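Local structure of enoyl-CoA hydratase, EchA3 (Mycobacterium marinum M, 3R6H) at residues 112-118 against 146-150; 33-37 against 87-91. The protein probably acts as a lyase of lipid metabolism, a member of the enoyl-CoA hydratase/isomerase (crotonase) family. All coordinates share one frame; numbering follows the deposited sequence.

Interaction 1: 112-118 against 146-150; sequences FLLCSGD and VLKLR
Gly117 O is gripped by both terminal nitrogens of Arg150. Arg150 NH2 lies 2.7 Å and Arg150 NH1 2.9 Å from Gly117 O, an end-on fork that closes on a single carbonyl oxygen. That oxygen sits exactly in the guanidinium plane. On the carbonyl side the two donors differ: NH1 lies in the carbonyl plane, while NH2 is tilted 25° from it. The NH2 bond is the straighter, with an N-H...O angle of 152°. Arg150 NH2 also makes a weak, strongly bent bond to Cys115 O (2.8 Å), so the guanidinium edge follows the backbone through the type I turn Leu114-Gly117 at the end of helix 109-114. Arg150 gets there by folding: its chain is bent at chi2 and chi3, which lays CG alongside Cys115 CB before the flat group reaches the turn. Toward Phe112 the packing is apolar. Val146 CG1 rests against both Cys115 CB, at 3.6 Å, and the carbonyl oxygen of Phe112, which also accepts a bond from Ser116 OG. The next residue, Leu147, brings CD2 to the edge of the Phe112 ring, 3.9 Å from Phe112 CD1 and near the ring plane; the same ring comes close to a bound potassium ion. A second subunit meets the Arg150 and Asp118 backbone, where its Ser154 bonds to Arg150 O and its Gln158 to Asp118 O. Asp118 turns its carboxylate elsewhere, to Val98 N, Lys209 and Arg213. A buried guanidinium thus satisfies main-chain carbonyls of a turn, and those dipoles, with a long, weak ion pair to Asp178, probably stabilise its positive charge where helix 141-150 joins the core of the crotonase fold.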
# COMPACT_ATOMS: atom_id res chain seq x y z
N PHE A 112 -11.14 -4.65 13.49
CA PHE A 112 -9.78 -5.11 13.77
C PHE A 112 -9.72 -6.63 13.79
O PHE A 112 -8.76 -7.21 13.26
CB PHE A 112 -9.21 -4.50 15.05
CG PHE A 112 -9.43 -3.03 15.17
CD1 PHE A 112 -9.33 -2.17 14.06
CD2 PHE A 112 -9.74 -2.47 16.40
CE1 PHE A 112 -9.58 -0.81 14.17
CE2 PHE A 112 -9.99 -1.12 16.52
CZ PHE A 112 -9.92 -0.27 15.43
N LEU A 113 -10.75 -7.28 14.36
CA LEU A 113 -10.87 -8.73 14.32
C LEU A 113 -10.96 -9.24 12.86
O LEU A 113 -10.28 -10.21 12.51
CB LEU A 113 -12.08 -9.20 15.18
CG LEU A 113 -12.27 -10.70 15.29
CD1 LEU A 113 -11.06 -11.28 15.97
CD2 LEU A 113 -13.56 -11.05 16.10
N LEU A 114 -11.79 -8.58 12.05
CA LEU A 114 -11.95 -8.91 10.63
C LEU A 114 -10.57 -8.89 9.93
O LEU A 114 -10.23 -9.79 9.17
CB LEU A 114 -12.91 -7.91 9.96
CG LEU A 114 -12.96 -7.92 8.44
CD1 LEU A 114 -13.52 -9.27 7.96
CD2 LEU A 114 -13.81 -6.70 7.98
N CYS A 115 -9.76 -7.87 10.25
CA CYS A 115 -8.42 -7.71 9.68
C CYS A 115 -7.35 -8.66 10.27
O CYS A 115 -6.16 -8.60 9.88
CB CYS A 115 -7.96 -6.28 9.89
SG CYS A 115 -8.78 -5.09 8.81
N SER A 116 -7.77 -9.56 11.17
CA SER A 116 -6.85 -10.46 11.85
C SER A 116 -6.78 -11.86 11.23
O SER A 116 -6.01 -12.67 11.71
CB SER A 116 -7.18 -10.56 13.36
OG SER A 116 -7.20 -9.27 13.97
N GLY A 117 -7.53 -12.11 10.14
CA GLY A 117 -7.48 -13.39 9.43
C GLY A 117 -6.76 -13.31 8.10
O GLY A 117 -6.52 -12.21 7.55
N ASP A 118 -6.50 -14.47 7.50
CA ASP A 118 -5.76 -14.53 6.24
C ASP A 118 -6.59 -14.17 5.00
O ASP A 118 -6.05 -13.62 4.03
CB ASP A 118 -5.15 -15.91 6.06
CG ASP A 118 -4.14 -16.23 7.14
OD1 ASP A 118 -3.02 -15.68 7.09
OD2 ASP A 118 -4.49 -16.98 8.10
N VAL A 146 -2.76 -3.19 13.21
CA VAL A 146 -3.64 -4.13 12.52
C VAL A 146 -4.18 -3.51 11.23
O VAL A 146 -4.10 -4.13 10.16
CB VAL A 146 -4.80 -4.60 13.42
CG1 VAL A 146 -5.84 -5.34 12.62
CG2 VAL A 146 -4.29 -5.51 14.60
N LEU A 147 -4.65 -2.26 11.31
CA LEU A 147 -5.12 -1.56 10.12
C LEU A 147 -3.99 -1.36 9.11
O LEU A 147 -4.18 -1.59 7.92
CB LEU A 147 -5.77 -0.22 10.46
CG LEU A 147 -7.05 -0.24 11.27
CD1 LEU A 147 -7.45 1.20 11.57
CD2 LEU A 147 -8.19 -1.02 10.56
N LYS A 148 -2.82 -0.94 9.58
CA LYS A 148 -1.71 -0.59 8.69
C LYS A 148 -1.24 -1.83 7.94
O LYS A 148 -0.78 -1.73 6.80
CB LYS A 148 -0.54 -0.04 9.48
CG LYS A 148 0.47 0.70 8.60
CD LYS A 148 1.53 1.36 9.43
CE LYS A 148 2.61 0.40 9.81
NZ LYS A 148 3.88 1.15 10.24
N LEU A 149 -1.37 -3.00 8.56
CA LEU A 149 -0.96 -4.23 7.91
C LEU A 149 -1.78 -4.55 6.65
O LEU A 149 -1.28 -5.26 5.77
CB LEU A 149 -1.08 -5.42 8.88
CG LEU A 149 -0.51 -6.77 8.44
CD1 LEU A 149 1.01 -6.78 8.23
CD2 LEU A 149 -0.89 -7.80 9.56
N ARG A 150 -3.05 -4.13 6.61
CA ARG A 150 -3.99 -4.54 5.55
C ARG A 150 -4.47 -3.42 4.63
O ARG A 150 -4.70 -3.64 3.45
CB ARG A 150 -5.21 -5.26 6.11
CG ARG A 150 -4.92 -6.38 7.08
CD ARG A 150 -4.00 -7.41 6.53
NE ARG A 150 -4.63 -8.45 5.69
CZ ARG A 150 -5.20 -9.56 6.16
NH1 ARG A 150 -5.63 -10.49 5.33
NH2 ARG A 150 -5.31 -9.77 7.46

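Interaction 2: 33-37 against 87-91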
# COMPACT_ATOMS: atom_id res chain seq x y z
N GLN A 33 -14.87 -12.74 24.59
CA GLN A 33 -13.44 -13.01 24.44
C GLN A 33 -13.06 -14.36 25.02
O GLN A 33 -12.32 -15.09 24.41
CB GLN A 33 -12.58 -11.91 25.05
CG GLN A 33 -12.65 -10.60 24.28
CD GLN A 33 -11.76 -9.53 24.87
OE1 GLN A 33 -10.78 -9.83 25.56
NE2 GLN A 33 -12.09 -8.26 24.60
N GLN A 34 -13.58 -14.68 26.21
CA GLN A 34 -13.27 -15.96 26.82
C GLN A 34 -13.82 -17.09 25.97
O GLN A 34 -13.14 -18.09 25.75
CB GLN A 34 -13.86 -16.04 28.23
CG GLN A 34 -13.53 -17.32 28.94
CD GLN A 34 -13.99 -17.31 30.39
OE1 GLN A 34 -13.60 -16.43 31.17
NE2 GLN A 34 -14.81 -18.29 30.76
N ALA A 35 -15.03 -16.91 25.46
CA ALA A 35 -15.70 -17.92 24.64
C ALA A 35 -14.95 -18.16 23.33
O ALA A 35 -14.77 -19.30 22.89
CB ALA A 35 -17.13 -17.53 24.38
N LEU A 36 -14.47 -17.07 22.72
CA LEU A 36 -13.65 -17.19 21.52
C LEU A 36 -12.34 -17.90 21.79
O LEU A 36 -11.94 -18.78 21.04
CB LEU A 36 -13.35 -15.81 20.94
CG LEU A 36 -14.45 -15.16 20.10
CD1 LEU A 36 -14.13 -13.63 19.84
CD2 LEU A 36 -14.72 -15.92 18.79
N ASN A 37 -11.65 -17.50 22.87
CA ASN A 37 -10.40 -18.15 23.20
C ASN A 37 -10.56 -19.65 23.45
O ASN A 37 -9.71 -20.43 23.07
CB ASN A 37 -9.72 -17.44 24.37
CG ASN A 37 -8.92 -16.26 23.92
OD1 ASN A 37 -8.09 -16.37 23.01
ND2 ASN A 37 -9.14 -15.11 24.55
N LEU A 87 -6.37 -11.34 21.04
CA LEU A 87 -7.08 -12.16 20.06
C LEU A 87 -6.63 -11.86 18.62
O LEU A 87 -6.42 -12.80 17.85
CB LEU A 87 -8.61 -12.06 20.18
CG LEU A 87 -9.31 -12.99 21.17
CD1 LEU A 87 -10.71 -12.44 21.53
CD2 LEU A 87 -9.38 -14.42 20.61
N SER A 88 -6.51 -10.58 18.26
CA SER A 88 -5.94 -10.23 16.94
C SER A 88 -4.57 -10.85 16.73
O SER A 88 -4.29 -11.40 15.68
CB SER A 88 -5.81 -8.71 16.74
OG SER A 88 -7.07 -8.12 16.56
N TYR A 89 -3.70 -10.74 17.74
CA TYR A 89 -2.37 -11.30 17.68
C TYR A 89 -2.43 -12.82 17.49
O TYR A 89 -1.71 -13.39 16.68
CB TYR A 89 -1.60 -10.97 18.98
CG TYR A 89 -0.14 -11.39 18.92
CD1 TYR A 89 0.23 -12.71 19.16
CD2 TYR A 89 0.84 -10.49 18.60
CE1 TYR A 89 1.54 -13.11 19.06
CE2 TYR A 89 2.15 -10.87 18.51
CZ TYR A 89 2.51 -12.17 18.74
OH TYR A 89 3.84 -12.52 18.64
N ARG A 90 -3.31 -13.47 18.25
CA ARG A 90 -3.47 -14.93 18.20
C ARG A 90 -3.88 -15.39 16.81
O ARG A 90 -3.35 -16.39 16.31
CB ARG A 90 -4.50 -15.40 19.25
CG ARG A 90 -4.54 -16.90 19.38
CD ARG A 90 -5.40 -17.37 20.52
NE ARG A 90 -5.40 -18.84 20.59
CZ ARG A 90 -6.12 -19.56 21.47
NH1 ARG A 90 -6.93 -18.98 22.33
NH2 ARG A 90 -6.05 -20.89 21.47
N LEU A 91 -4.81 -14.67 16.18
CA LEU A 91 -5.29 -15.03 14.84
C LEU A 91 -4.28 -14.65 13.74
O LEU A 91 -4.08 -15.42 12.79
CB LEU A 91 -6.67 -14.42 14.58
CG LEU A 91 -7.74 -15.07 15.48
CD1 LEU A 91 -9.00 -14.30 15.32
CD2 LEU A 91 -7.92 -16.56 15.19
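Arg90 NH1 bonds twice to Asn37, to the side-chain OD1 at 2.9 Å and to the backbone O at 3.2 Å, bridging two nearly parallel helices of the crotonase fold, 30-46 and 75-92. The axes of the short segments run 11.9 Å apart at 16°, a spacing spanned by long side chains. Arg90 is stretched out from CG to NE, with CG anti to the backbone N (chi1 -171°), which carries the guanidinium across to the neighbouring helix. Its plane is nearly coplanar with the Asn37 amide, and OD1 lies in the guanidinium plane, whereas the backbone O is tilted 31° out of it. NH2 turns further along helix 30-46 to salt bridges with Asp41 and Asp44, so one arginine pairs with three residues of that helix. Alongside, Leu87 points toward helix 30-46. Leu87 CD1 touches Gln33 CG at 3.8 Å and Leu36 CD1 at 4.0 Å, the two leucine side chains crossing at about a right angle; the Gln33 amide goes on to Leu28 O and Met80 O. The other branch approaches the Asn37 amide from the opposite direction, with Leu87 CD2 3.4 Å from Asn37 OD1, the same oxygen that Arg90 grips.

Both segments of interaction 2 precede those of interaction 1 in the chain, and the centres of the two contacts lie 13 Å apart. Helix 75-92 is the common element: one side takes part in interaction 2, while another packs on helix 109-114 and the turn of interaction 1. The two contacts touch directly. Ser88 OG of interaction 2 lies 2.8 Å from Ser116 OG of interaction 1, and Leu91 CD1 packs 3.7 Å from Leu113 CD1. Packing thus runs without a break from helix 30-46 through 75-92 and 109-114 to 141-150. Only interaction 1 reaches another subunit of the trimeric assembly; interaction 2 stays within its own chain.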